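Local coordinates for OTU domain-containing protein wMelOTU (Wolbachia pipientis wMel, PDB 6W9O) that hydrolyses ubiquitin linkages as an OTU-family deubiquitinase, probably through a cysteine-protease mechanism, and is thought to act as a bacterial effector, at residues P37-F42 and V174-S179; R59-Q64 and S180-I185; R76-E81 and C134-V139; K89-A94 and D111-D116. All coordinates share one frame; numbering follows the deposited sequence. Where two conformers were deposited one is given.

Interaction 1 of 4, residues P37-F42 and V174-S179; sequences PYPDNF and VDYDDS
Two similar first torsions bring the rings of Tyr176 and Phe42 together: each holds CG anti to its own carbonyl carbon, with chi1 at -72° in Tyr176 and -75° in Phe42. The Tyr176 ring is covered on both faces. Over one lies Pro39 CD, 3.4 Å from the centroid of the Tyr176 ring and almost exactly on its normal, a well-centred CH-pi contact; toward the rim of the other face lies Val174 CG1. Phe42 meets Tyr176 obliquely, their planes 59° apart, with Phe42 CZ 3.8 Å from Tyr176 CD1. The two loops lie beside the sheet of the OTU domain: residues 37-42 run into edge strand 42-44, and residues 174-179 lead toward strand 181-188. Each makes a type I turn, Pro39 to Phe42 and Asp175 to Asp178, the latter overlapped by an Asx turn in which Asp177 N donates to Asp175 OD1 (2.9 Å). Two waters join the loops at their polar margins. One gives a hydrogen to Pro37 O at 2.7 Å and is also hydrogen-bonded to Tyr176 OH. The other accepts from Asn41 ND2 and donates to Tyr176 O at 2.9 Å, while Asn41 ND2 also bonds Asp197 OD2.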
loop_
_atom_site.group_PDB
_atom_site.type_symbol
_atom_site.label_atom_id
_atom_site.label_comp_id
_atom_site.label_asym_id
_atom_site.label_seq_id
_atom_site.Cartn_x
_atom_site.Cartn_y
_atom_site.Cartn_z
ATOM N N PRO A 37 8.886 -12.030 11.127
ATOM C CA PRO A 37 9.703 -11.353 10.100
ATOM C C PRO A 37 9.764 -9.834 10.260
ATOM O O PRO A 37 9.892 -9.106 9.270
ATOM C CB PRO A 37 9.007 -11.751 8.786
ATOM C CG PRO A 37 7.589 -11.936 9.161
ATOM C CD PRO A 37 7.581 -12.452 10.597
ATOM N N TYR A 38 9.691 -9.337 11.497
ATOM C CA TYR A 38 9.718 -7.903 11.764
ATOM C C TYR A 38 10.130 -7.708 13.222
ATOM O O TYR A 38 10.075 -8.667 14.009
ATOM C CB TYR A 38 8.340 -7.239 11.473
ATOM C CG TYR A 38 7.137 -7.988 11.965
ATOM C CD1 TYR A 38 6.427 -8.843 11.095
ATOM C CD2 TYR A 38 6.720 -7.900 13.286
ATOM C CE1 TYR A 38 5.343 -9.535 11.530
ATOM C CE2 TYR A 38 5.624 -8.610 13.742
ATOM C CZ TYR A 38 4.939 -9.434 12.842
ATOM O OH TYR A 38 3.834 -10.151 13.287
ATOM N N PRO A 39 10.561 -6.504 13.610
ATOM C CA PRO A 39 11.011 -6.285 14.987
ATOM C C PRO A 39 9.864 -6.408 15.983
ATOM O O PRO A 39 8.682 -6.277 15.662
ATOM C CB PRO A 39 11.530 -4.842 14.972
ATOM C CG PRO A 39 11.813 -4.572 13.484
ATOM C CD PRO A 39 10.821 -5.326 12.758
ATOM N N ASP A 40 10.253 -6.618 17.241
ATOM C CA ASP A 40 9.280 -6.944 18.271
ATOM C C ASP A 40 8.361 -5.785 18.622
ATOM O O ASP A 40 7.308 -6.031 19.226
ATOM C CB ASP A 40 10.011 -7.322 19.559
ATOM C CG ASP A 40 10.726 -8.666 19.463
ATOM O OD1 ASP A 40 10.356 -9.471 18.589
ATOM O OD2 ASP A 40 11.642 -8.913 20.279
ATOM N N ASN A 41 8.726 -4.557 18.267
ATOM C CA ASN A 41 7.806 -3.435 18.485
ATOM C C ASN A 41 6.724 -3.336 17.432
ATOM O O ASN A 41 5.781 -2.573 17.628
ATOM C CB ASN A 41 8.548 -2.088 18.594
ATOM C CG ASN A 41 9.474 -1.806 17.406
ATOM O OD1 ASN A 41 10.344 -2.617 17.093
ATOM N ND2 ASN A 41 9.311 -0.653 16.748
ATOM N N PHE A 42 6.777 -4.131 16.349
ATOM C CA PHE A 42 5.727 -4.058 15.329
ATOM C C PHE A 42 4.682 -5.132 15.559
ATOM O O PHE A 42 4.935 -6.127 16.246
ATOM C CB PHE A 42 6.296 -4.210 13.898
ATOM C CG PHE A 42 7.021 -2.950 13.419
ATOM C CD1 PHE A 42 6.387 -2.049 12.545
ATOM C CD2 PHE A 42 8.326 -2.700 13.862
ATOM C CE1 PHE A 42 7.044 -0.885 12.128
ATOM C CE2 PHE A 42 8.956 -1.589 13.479
ATOM C CZ PHE A 42 8.351 -0.672 12.592
ATOM N N VAL A 174 15.195 -3.342 4.143
ATOM C CA VAL A 174 14.080 -2.660 4.775
ATOM C C VAL A 174 14.612 -1.902 5.975
ATOM O O VAL A 174 15.381 -2.450 6.757
ATOM C CB VAL A 174 13.057 -3.707 5.249
ATOM C CG1 VAL A 174 11.883 -3.040 5.928
ATOM C CG2 VAL A 174 12.582 -4.560 4.016
ATOM N N ASP A 175 14.158 -0.671 6.144
ATOM C CA ASP A 175 14.609 0.162 7.264
ATOM C C ASP A 175 13.376 0.393 8.124
ATOM O O ASP A 175 12.489 1.156 7.734
ATOM C CB ASP A 175 15.112 1.496 6.707
ATOM C CG ASP A 175 15.691 2.387 7.772
ATOM O OD1 ASP A 175 15.437 2.145 8.978
ATOM O OD2 ASP A 175 16.464 3.296 7.386
ATOM N N TYR A 176 13.337 -0.232 9.311
ATOM C CA TYR A 176 12.198 -0.087 10.206
ATOM C C TYR A 176 12.271 1.177 11.057
ATOM O O TYR A 176 11.379 1.390 11.897
ATOM C CB TYR A 176 12.121 -1.326 11.102
ATOM C CG TYR A 176 11.657 -2.592 10.373
ATOM C CD1 TYR A 176 10.312 -2.786 10.123
ATOM C CD2 TYR A 176 12.552 -3.563 9.992
ATOM C CE1 TYR A 176 9.837 -3.929 9.494
ATOM C CE2 TYR A 176 12.093 -4.738 9.343
ATOM C CZ TYR A 176 10.737 -4.874 9.140
ATOM O OH TYR A 176 10.255 -6.041 8.495
ATOM N N ASP A 177 13.292 2.015 10.857
ATOM C CA ASP A 177 13.392 3.305 11.537
ATOM C C ASP A 177 13.195 4.467 10.583
ATOM O O ASP A 177 13.463 5.605 10.949
ATOM C CB ASP A 177 14.752 3.430 12.218
ATOM C CG ASP A 177 14.939 2.373 13.290
ATOM O OD1 ASP A 177 14.107 2.322 14.231
ATOM O OD2 ASP A 177 15.851 1.539 13.179
ATOM N N ASP A 178 12.753 4.222 9.374
ATOM C CA ASP A 178 12.575 5.255 8.363
ATOM C C ASP A 178 11.117 5.694 8.330
ATOM O O ASP A 178 10.230 4.918 7.934
ATOM C CB ASP A 178 12.927 4.645 7.004
ATOM C CG ASP A 178 12.670 5.604 5.844
ATOM O OD1 ASP A 178 12.542 5.128 4.695
ATOM O OD2 ASP A 178 12.639 6.848 6.062
ATOM N N SER A 179 10.867 6.966 8.673
ATOM C CA SER A 179 9.493 7.436 8.671
ATOM C C SER A 179 8.898 7.533 7.273
ATOM O O SER A 179 7.679 7.706 7.150
ATOM C CB SER A 179 9.436 8.828 9.357
ATOM O OG SER A 179 10.132 9.798 8.615
HETATM O O HOH W 1 12.344 -8.017 8.710
HETATM O O HOH W 2 11.061 0.868 14.688
#

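Interaction 2 of 4, residues R59-Q64 and S180-I185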
loop_
_atom_site.group_PDB
_atom_site.type_symbol
_atom_site.label_atom_id
_atom_site.label_comp_id
_atom_site.label_asym_id
_atom_site.label_seq_id
_atom_site.Cartn_x
_atom_site.Cartn_y
_atom_site.Cartn_z
ATOM N N ARG A 59 -3.272 3.350 4.343
ATOM C CA ARG A 59 -3.695 4.556 5.093
ATOM C C ARG A 59 -3.221 4.505 6.534
ATOM O O ARG A 59 -2.800 5.544 7.081
ATOM C CB ARG A 59 -5.251 4.601 5.096
ATOM C CG ARG A 59 -5.879 5.511 6.163
ATOM C CD ARG A 59 -7.371 5.375 6.165
ATOM N NE ARG A 59 -7.791 4.272 7.025
ATOM C CZ ARG A 59 -7.857 4.309 8.361
ATOM N NH1 ARG A 59 -7.459 5.383 9.053
ATOM N NH2 ARG A 59 -8.335 3.249 9.013
ATOM N N GLN A 60 -3.393 3.348 7.206
ATOM C CA GLN A 60 -3.076 3.317 8.630
ATOM C C GLN A 60 -1.589 3.468 8.843
ATOM O O GLN A 60 -1.159 4.160 9.789
ATOM C CB GLN A 60 -3.585 2.028 9.262
ATOM C CG GLN A 60 -5.136 1.995 9.385
ATOM C CD GLN A 60 -5.557 0.720 10.046
ATOM O OE1 GLN A 60 -5.137 0.426 11.168
ATOM N NE2 GLN A 60 -6.365 -0.097 9.345
ATOM N N SER A 61 -0.771 2.803 8.027
ATOM C CA SER A 61 0.675 2.923 8.233
ATOM C C SER A 61 1.142 4.321 7.853
ATOM O O SER A 61 1.972 4.930 8.567
ATOM C CB SER A 61 1.374 1.815 7.411
ATOM O OG SER A 61 2.795 2.017 7.425
ATOM N N LEU A 62 0.558 4.904 6.790
ATOM C CA LEU A 62 0.896 6.283 6.413
ATOM C C LEU A 62 0.610 7.242 7.551
ATOM O O LEU A 62 1.431 8.122 7.866
ATOM C CB LEU A 62 0.101 6.695 5.165
ATOM C CG LEU A 62 0.407 8.105 4.628
ATOM C CD1 LEU A 62 1.797 8.121 4.011
ATOM C CD2 LEU A 62 -0.686 8.537 3.638
ATOM N N GLU A 63 -0.552 7.105 8.196
ATOM C CA GLU A 63 -0.895 8.059 9.241
ATOM C C GLU A 63 0.075 7.910 10.412
ATOM O O GLU A 63 0.538 8.907 10.996
ATOM C CB GLU A 63 -2.339 7.848 9.715
ATOM C CG GLU A 63 -2.652 8.889 10.826
ATOM C CD GLU A 63 -4.070 8.852 11.363
ATOM O OE1 GLU A 63 -4.935 8.136 10.751
ATOM O OE2 GLU A 63 -4.364 9.542 12.337
ATOM N N GLN A 64 0.387 6.670 10.785
ATOM C CA GLN A 64 1.245 6.513 11.950
ATOM C C GLN A 64 2.655 7.005 11.666
ATOM O O GLN A 64 3.304 7.606 12.538
ATOM C CB GLN A 64 1.261 5.022 12.317
ATOM C CG GLN A 64 1.900 4.780 13.636
ATOM C CD GLN A 64 1.672 3.333 14.095
ATOM O OE1 GLN A 64 2.437 2.509 13.741
ATOM N NE2 GLN A 64 0.655 3.086 14.904
ATOM N N SER A 180 9.712 7.442 6.220
ATOM C CA SER A 180 9.174 7.489 4.869
ATOM C C SER A 180 8.946 6.106 4.279
ATOM O O SER A 180 8.673 6.011 3.087
ATOM C CB SER A 180 10.098 8.270 3.961
ATOM O OG SER A 180 10.147 9.636 4.374
ATOM N N THR A 181 9.048 5.043 5.076
ATOM C CA THR A 181 8.625 3.713 4.604
ATOM C C THR A 181 7.323 3.384 5.322
ATOM O O THR A 181 7.259 3.477 6.557
ATOM C CB THR A 181 9.676 2.668 4.976
ATOM O OG1 THR A 181 10.888 2.915 4.246
ATOM C CG2 THR A 181 9.220 1.242 4.597
ATOM N N VAL A 182 6.293 2.950 4.565
ATOM C CA VAL A 182 5.075 2.429 5.155
ATOM C C VAL A 182 5.113 0.906 5.014
ATOM O O VAL A 182 5.854 0.345 4.186
ATOM C CB VAL A 182 3.816 3.036 4.516
ATOM C CG1 VAL A 182 3.763 4.566 4.833
ATOM C CG2 VAL A 182 3.842 2.862 3.049
ATOM N N HIS A 183 4.359 0.201 5.871
ATOM C CA HIS A 183 4.514 -1.256 6.008
ATOM C C HIS A 183 3.169 -1.950 6.028
ATOM O O HIS A 183 2.293 -1.578 6.805
ATOM C CB HIS A 183 5.211 -1.611 7.356
ATOM C CG HIS A 183 6.532 -0.934 7.536
ATOM N ND1 HIS A 183 7.725 -1.513 7.153
ATOM C CD2 HIS A 183 6.842 0.252 8.125
ATOM C CE1 HIS A 183 8.720 -0.677 7.459
ATOM N NE2 HIS A 183 8.207 0.389 8.062
ATOM N N ILE A 184 3.043 -3.009 5.205
ATOM C CA ILE A 184 1.830 -3.822 5.220
ATOM C C ILE A 184 2.234 -5.274 5.096
ATOM O O ILE A 184 3.346 -5.603 4.665
ATOM C CB ILE A 184 0.818 -3.426 4.116
ATOM C CG1 ILE A 184 1.396 -3.812 2.746
ATOM C CG2 ILE A 184 0.479 -1.924 4.185
ATOM C CD1 ILE A 184 0.429 -3.408 1.601
ATOM N N ILE A 185 1.339 -6.143 5.521
ATOM C CA ILE A 185 1.610 -7.586 5.482
ATOM C C ILE A 185 0.570 -8.269 4.612
ATOM O O ILE A 185 -0.610 -7.899 4.632
ATOM C CB ILE A 185 1.747 -8.176 6.901
ATOM C CG1 ILE A 185 2.133 -9.665 6.892
ATOM C CG2 ILE A 185 0.532 -7.919 7.742
ATOM C CD1 ILE A 185 2.876 -10.062 8.255
#
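Ser61 OG accepts a hydrogen bond from His183 N at 2.9 Å, nearly straight with an N-H...O angle of 161°. The serine side chain reaches the strand because OG stands anti to the serine N (chi1 171°). The same oxygen also lies against Val182, 3.2 Å from Val182 CB, while Ser61 CB is 3.6 Å from His183 O. Beside this polar point, Val182 CG1 packs 3.7 Å from Leu62 CA, and its nearest approach to the leucine branch is 4.1 Å, at Leu62 CD1; the two side chains lie side by side and point the same way. The axes of helix 59-64 and strand 181-185 approach to 7.2 Å with N-to-C directions 147° apart. Further out, Val182 also touches Phe58 and Leu141, and Leu62 touches Val70 and Val139. The His183 ring is directed elsewhere, its ND1 hydrogen-bonded to His142 ND1. This is the helix-on-sheet core of the OTU domain, in which helix 53-66 packs over central strand 181-188, running roughly antiparallel to it. A buried strand amide is thus satisfied by a side-chain hydroxyl of the covering helix, which adds a directional polar link to the apolar packing of Val182 and Leu62; Gln65 NE2 makes a second such bond, to Thr181 O.

Interaction 3 of 4, residues R76-E81 and C134-V139; sequences RNDCRE and CEKYKV
Asp78 uses its two carboxylate oxygens for two different donors on the helix that ends at residue 137. Lys136 NZ gives a salt-bridge hydrogen bond to Asp78 OD1 at 2.7 Å, arriving from above the carboxylate, 59° out of its plane. Tyr137 OH donates to Asp78 OD2 at 2.6 Å on the syn side, with the donor 22° out of plane. The oxygen sits at the edge of the tyrosine ring, and the carboxylate and ring planes are 52° apart. Two neighbouring residues of one helix can share the aspartate because the Lys136 chain is extended beyond CG and crosses Asp78 at about a right angle, as does the tyrosine. The ammonium has further partners in two waters, which accept from Lys136 NZ at 2.9 and 3.0 Å. Both waters donate to Glu81 OE1, at 2.8 and 2.9 Å respectively, and so bridge a pair of opposite charges that lie beyond direct contact, with Lys136 NZ and Glu81 OE1 4.4 Å apart. Glu81 OE2 receives a weak bond from Asn77 ND2. The nearby positive charge would be expected to favour the ionised form of Asp78. The contact joins helix 72-84 to the C-terminal end of helix 126-137, just before strand 140-146; Asp78 also touches Leu133, and the Tyr137 ring continues the packing onto Leu62 of helix 53-66.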
loop_
_atom_site.group_PDB
_atom_site.type_symbol
_atom_site.label_atom_id
_atom_site.label_comp_id
_atom_site.label_asym_id
_atom_site.label_seq_id
_atom_site.Cartn_x
_atom_site.Cartn_y
_atom_site.Cartn_z
ATOM N N ARG A 76 -8.199 5.668 -3.288
ATOM C CA ARG A 76 -8.718 5.200 -4.584
ATOM C C ARG A 76 -8.844 6.366 -5.549
ATOM O O ARG A 76 -8.489 6.253 -6.725
ATOM C CB ARG A 76 -10.082 4.510 -4.412
ATOM C CG ARG A 76 -9.997 3.150 -3.708
ATOM C CD ARG A 76 -11.408 2.575 -3.582
ATOM N NE ARG A 76 -11.394 1.215 -3.003
ATOM C CZ ARG A 76 -11.146 0.104 -3.709
ATOM N NH1 ARG A 76 -10.857 0.151 -5.028
ATOM N NH2 ARG A 76 -11.177 -1.071 -3.075
ATOM N N ASN A 77 -9.321 7.532 -5.066
ATOM C CA ASN A 77 -9.443 8.688 -5.962
ATOM C C ASN A 77 -8.080 9.162 -6.485
ATOM O O ASN A 77 -7.989 9.628 -7.629
ATOM C CB ASN A 77 -10.129 9.827 -5.227
ATOM C CG ASN A 77 -10.579 10.877 -6.183
ATOM O OD1 ASN A 77 -11.507 10.636 -6.998
ATOM N ND2 ASN A 77 -9.947 12.063 -6.116
ATOM N N ASP A 78 -7.030 9.039 -5.671
ATOM C CA ASP A 78 -5.676 9.391 -6.127
ATOM C C ASP A 78 -5.262 8.485 -7.288
ATOM O O ASP A 78 -4.590 8.923 -8.235
ATOM C CB ASP A 78 -4.656 9.151 -4.999
ATOM C CG ASP A 78 -4.791 10.135 -3.792
ATOM O OD1 ASP A 78 -5.307 11.270 -3.966
ATOM O OD2 ASP A 78 -4.352 9.696 -2.700
ATOM N N CYS A 79 -5.739 7.241 -7.269
ATOM C CA CYS A 79 -5.384 6.328 -8.355
ATOM C C CYS A 79 -6.206 6.640 -9.587
ATOM O O CYS A 79 -5.688 6.624 -10.712
ATOM C CB CYS A 79 -5.612 4.878 -7.888
ATOM S SG CYS A 79 -4.419 4.410 -6.562
ATOM N N ARG A 80 -7.494 6.980 -9.399
ATOM C CA ARG A 80 -8.295 7.451 -10.520
ATOM C C ARG A 80 -7.651 8.662 -11.172
ATOM O O ARG A 80 -7.580 8.762 -12.399
ATOM C CB ARG A 80 -9.700 7.836 -10.023
ATOM C CG ARG A 80 -10.558 8.464 -11.069
ATOM C CD ARG A 80 -11.913 8.804 -10.472
ATOM N NE ARG A 80 -12.683 9.654 -11.359
ATOM C CZ ARG A 80 -13.677 9.198 -12.129
ATOM N NH1 ARG A 80 -14.013 7.900 -12.093
ATOM N NH2 ARG A 80 -14.346 10.037 -12.923
ATOM N N GLU A 81 -7.238 9.629 -10.351
ATOM C CA GLU A 81 -6.655 10.843 -10.913
ATOM C C GLU A 81 -5.356 10.533 -11.652
ATOM O O GLU A 81 -5.105 11.081 -12.725
ATOM C CB GLU A 81 -6.389 11.823 -9.759
ATOM C CG GLU A 81 -7.692 12.393 -9.222
ATOM C CD GLU A 81 -7.482 13.503 -8.199
ATOM O OE1 GLU A 81 -6.378 13.616 -7.624
ATOM O OE2 GLU A 81 -8.468 14.241 -7.963
ATOM N N CYS A 134 2.849 5.644 -3.665
ATOM C CA CYS A 134 4.206 5.959 -3.236
ATOM C C CYS A 134 4.655 7.243 -3.916
ATOM O O CYS A 134 5.291 8.126 -3.294
ATOM C CB CYS A 134 5.134 4.807 -3.664
ATOM S SG CYS A 134 5.043 3.448 -2.490
ATOM N N GLU A 135 4.329 7.388 -5.198
ATOM C CA GLU A 135 4.673 8.605 -5.938
ATOM C C GLU A 135 3.961 9.833 -5.355
ATOM O O GLU A 135 4.587 10.898 -5.170
ATOM C CB GLU A 135 4.315 8.403 -7.420
ATOM C CG GLU A 135 4.102 9.704 -8.207
ATOM C CD GLU A 135 5.365 10.290 -8.668
ATOM O OE1 GLU A 135 5.388 11.519 -8.960
ATOM O OE2 GLU A 135 6.341 9.520 -8.739
ATOM N N LYS A 136 2.679 9.722 -5.038
ATOM C CA LYS A 136 1.949 10.886 -4.526
ATOM C C LYS A 136 2.431 11.281 -3.128
ATOM O O LYS A 136 2.661 12.472 -2.868
ATOM C CB LYS A 136 0.444 10.628 -4.481
ATOM C CG LYS A 136 -0.257 11.866 -3.844
ATOM C CD LYS A 136 -1.712 11.953 -4.254
ATOM C CE LYS A 136 -2.285 13.282 -3.730
ATOM N NZ LYS A 136 -3.692 13.442 -4.160
ATOM N N TYR A 137 2.606 10.321 -2.233
ATOM C CA TYR A 137 2.881 10.624 -0.823
ATOM C C TYR A 137 4.360 10.582 -0.500
ATOM O O TYR A 137 4.731 10.853 0.658
ATOM C CB TYR A 137 2.057 9.712 0.106
ATOM C CG TYR A 137 0.582 10.010 -0.097
ATOM C CD1 TYR A 137 0.015 11.126 0.500
ATOM C CD2 TYR A 137 -0.236 9.218 -0.935
ATOM C CE1 TYR A 137 -1.281 11.460 0.298
ATOM C CE2 TYR A 137 -1.537 9.569 -1.151
ATOM C CZ TYR A 137 -2.071 10.670 -0.526
ATOM O OH TYR A 137 -3.376 11.045 -0.749
ATOM N N LYS A 138 5.212 10.312 -1.501
ATOM C CA LYS A 138 6.673 10.386 -1.313
ATOM C C LYS A 138 7.111 9.414 -0.225
ATOM O O LYS A 138 7.883 9.740 0.678
ATOM C CB LYS A 138 7.147 11.840 -1.057
ATOM C CG LYS A 138 6.578 12.818 -2.093
ATOM C CD LYS A 138 7.608 13.849 -2.550
ATOM C CE LYS A 138 6.874 14.996 -3.240
ATOM N NZ LYS A 138 6.759 14.796 -4.718
ATOM N N VAL A 139 6.515 8.245 -0.314
ATOM C CA VAL A 139 6.907 7.075 0.538
ATOM C C VAL A 139 7.284 5.754 -0.203
ATOM O O VAL A 139 7.170 5.497 -1.487
ATOM C CB VAL A 139 5.794 6.762 1.556
ATOM C CG1 VAL A 139 5.533 7.926 2.498
ATOM C CG2 VAL A 139 4.516 6.323 0.860
HETATM O O HOH W 3 -3.755 13.018 -7.034
HETATM O O HOH W 4 -5.705 15.300 -5.420
#

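Interaction 4 of 4, residues K89-A94 and D111-D116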
loop_
_atom_site.group_PDB
_atom_site.type_symbol
_atom_site.label_atom_id
_atom_site.label_comp_id
_atom_site.label_asym_id
_atom_site.label_seq_id
_atom_site.Cartn_x
_atom_site.Cartn_y
_atom_site.Cartn_z
ATOM N N LYS A 89 3.933 5.199 -19.190
ATOM C CA LYS A 89 3.736 3.931 -19.892
ATOM C C LYS A 89 3.767 2.737 -18.955
ATOM O O LYS A 89 3.153 1.710 -19.276
ATOM C CB LYS A 89 4.767 3.796 -21.019
ATOM C CG LYS A 89 4.432 4.698 -22.181
ATOM C CD LYS A 89 5.576 4.784 -23.168
ATOM C CE LYS A 89 5.209 5.660 -24.375
ATOM N NZ LYS A 89 6.187 5.593 -25.513
ATOM N N TRP A 90 4.473 2.805 -17.831
ATOM C CA TRP A 90 4.450 1.648 -16.926
ATOM C C TRP A 90 3.017 1.274 -16.581
ATOM O O TRP A 90 2.657 0.085 -16.496
ATOM C CB TRP A 90 5.282 1.880 -15.652
ATOM C CG TRP A 90 4.651 2.743 -14.595
ATOM C CD1 TRP A 90 4.923 4.075 -14.354
ATOM C CD2 TRP A 90 3.694 2.344 -13.626
ATOM N NE1 TRP A 90 4.148 4.519 -13.337
ATOM C CE2 TRP A 90 3.374 3.484 -12.855
ATOM C CE3 TRP A 90 3.017 1.142 -13.371
ATOM C CZ2 TRP A 90 2.446 3.445 -11.791
ATOM C CZ3 TRP A 90 2.081 1.097 -12.344
ATOM C CH2 TRP A 90 1.807 2.242 -11.535
ATOM N N PHE A 91 2.163 2.275 -16.416
ATOM C CA PHE A 91 0.827 2.046 -15.901
ATOM C C PHE A 91 -0.042 1.449 -16.971
ATOM O O PHE A 91 -0.704 0.432 -16.724
ATOM C CB PHE A 91 0.242 3.392 -15.400
ATOM C CG PHE A 91 -1.208 3.299 -15.029
ATOM C CD1 PHE A 91 -2.209 3.732 -15.893
ATOM C CD2 PHE A 91 -1.530 2.726 -13.825
ATOM C CE1 PHE A 91 -3.569 3.609 -15.513
ATOM C CE2 PHE A 91 -2.893 2.604 -13.412
ATOM C CZ PHE A 91 -3.877 3.033 -14.261
ATOM N N THR A 92 -0.069 2.058 -18.152
ATOM C CA THR A 92 -0.866 1.478 -19.226
ATOM C C THR A 92 -0.344 0.101 -19.595
ATOM O O THR A 92 -1.141 -0.796 -19.908
ATOM C CB THR A 92 -0.911 2.433 -20.418
ATOM O OG1 THR A 92 0.421 2.838 -20.812
ATOM C CG2 THR A 92 -1.676 3.683 -20.056
ATOM N N ASN A 93 0.975 -0.105 -19.513
ATOM C CA ASN A 93 1.539 -1.433 -19.796
ATOM C C ASN A 93 1.040 -2.457 -18.774
ATOM O O ASN A 93 0.856 -3.635 -19.092
ATOM C CB ASN A 93 3.074 -1.411 -19.710
ATOM C CG ASN A 93 3.770 -0.686 -20.892
ATOM O OD1 ASN A 93 3.169 -0.384 -21.911
ATOM N ND2 ASN A 93 5.060 -0.400 -20.717
ATOM N N ALA A 94 0.847 -2.045 -17.538
ATOM C CA ALA A 94 0.558 -3.003 -16.472
ATOM C C ALA A 94 -0.887 -3.443 -16.530
ATOM O O ALA A 94 -1.207 -4.581 -16.152
ATOM C CB ALA A 94 0.780 -2.364 -15.088
ATOM N N ASP A 111 -9.964 4.185 -19.363
ATOM C CA ASP A 111 -11.263 4.691 -18.936
ATOM C C ASP A 111 -12.004 3.688 -18.060
ATOM O O ASP A 111 -12.608 4.081 -17.058
ATOM C CB ASP A 111 -12.098 5.123 -20.133
ATOM C CG ASP A 111 -11.520 6.335 -20.802
ATOM O OD1 ASP A 111 -11.563 6.385 -22.044
ATOM O OD2 ASP A 111 -10.983 7.218 -20.085
ATOM N N ASN A 112 -11.958 2.397 -18.403
ATOM C CA ASN A 112 -12.559 1.397 -17.526
ATOM C C ASN A 112 -11.939 1.436 -16.136
ATOM O O ASN A 112 -12.655 1.351 -15.129
ATOM C CB ASN A 112 -12.394 0.002 -18.108
ATOM C CG ASN A 112 -13.189 -0.189 -19.356
ATOM O OD1 ASN A 112 -12.972 -1.152 -20.092
ATOM N ND2 ASN A 112 -14.122 0.718 -19.607
ATOM N N TYR A 113 -10.606 1.572 -16.065
ATOM C CA TYR A 113 -9.919 1.670 -14.771
ATOM C C TYR A 113 -10.440 2.841 -13.955
ATOM O O TYR A 113 -10.648 2.704 -12.743
ATOM C CB TYR A 113 -8.405 1.851 -15.004
ATOM C CG TYR A 113 -7.584 1.962 -13.721
ATOM C CD1 TYR A 113 -7.423 3.183 -13.052
ATOM C CD2 TYR A 113 -6.987 0.831 -13.160
ATOM C CE1 TYR A 113 -6.684 3.265 -11.874
ATOM C CE2 TYR A 113 -6.249 0.911 -11.979
ATOM C CZ TYR A 113 -6.087 2.140 -11.352
ATOM O OH TYR A 113 -5.340 2.232 -10.170
ATOM N N THR A 114 -10.629 4.016 -14.583
ATOM C CA THR A 114 -11.026 5.184 -13.793
ATOM C C THR A 114 -12.385 4.954 -13.128
ATOM O O THR A 114 -12.648 5.501 -12.050
ATOM C CB THR A 114 -11.022 6.468 -14.644
ATOM O OG1 THR A 114 -12.037 6.375 -15.646
ATOM C CG2 THR A 114 -9.693 6.639 -15.359
ATOM N N ALA A 115 -13.248 4.151 -13.746
ATOM C CA ALA A 115 -14.506 3.787 -13.087
ATOM C C ALA A 115 -14.294 2.675 -12.062
ATOM O O ALA A 115 -14.769 2.770 -10.924
ATOM C CB ALA A 115 -15.540 3.362 -14.121
ATOM N N ASP A 116 -13.582 1.614 -12.462
ATOM C CA ASP A 116 -13.486 0.427 -11.616
ATOM C C ASP A 116 -12.731 0.703 -10.325
ATOM O O ASP A 116 -13.052 0.098 -9.285
ATOM C CB ASP A 116 -12.785 -0.697 -12.372
ATOM C CG ASP A 116 -13.074 -2.091 -11.747
ATOM O OD1 ASP A 116 -14.254 -2.371 -11.372
ATOM O OD2 ASP A 116 -12.124 -2.903 -11.641
#
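Phe91 drives its ring edge into the face of Tyr113, and this T-shaped pair is the whole of the direct contact. The planes are 88° apart and the centroids 4.9 Å apart. Phe91 CZ stands 3.5 Å above the Tyr113 ring plane, over its centre, with Tyr113 CE1 3.7 Å away; Phe91 CE2 reaches toward the phenol end, 3.8 Å from Tyr113 CZ. Both residues send CG opposite the backbone N, with chi1 172° in phenylalanine and 180° in tyrosine, which extends each ring from its helix toward the other. More aromatic packing lies on the phenylalanine side: Phe82 meets Phe91 edge-to-face, and Phe91 CB lies over the face of the Trp90 ring, which also takes part in a cation-pi contact with Arg131. Helices 89-95 and 105-116 belong to the helical part of the OTU domain, where Phe91 and Tyr113 both touch Ala83 of helix 72-84 and Ile132 of helix 126-137. Hydrogen bonds come next. Tyr113 OH is bonded to Glu129 OE2, so the phenol has a polar partner on a third helix while its face receives Phe91. Within helix 105-116, Thr114 OG1 donates to Asp111 O at 2.8 Å. At the C-terminal end of that helix Asp116 forms salt bridges with Arg122 through OD2 and with Arg119 through OD1.

How the interactions relate
The four contacts form a touching series across the domain, from interaction 1 at the surface beside the sheet to interaction 4 among the helices, with the centres of these two about 33 Å apart. Interactions 1 and 2 meet where Tyr176 CD1 lies 3.8 Å from His183 CE1. Interaction 2 passes to interaction 3 through Leu62 CD1 and Val139 CG1, 4.0 Å apart, and interaction 3 to interaction 4 through Cys79 CB and Tyr113 OH, at 3.5 Å. Along the chain, interactions 3 and 4 are nested within the loop closed by interaction 2. In OTU proteases the catalytic cysteine lies at the start of the central helix, consistent with helix 53-66, which interaction 2 packs against the sheet.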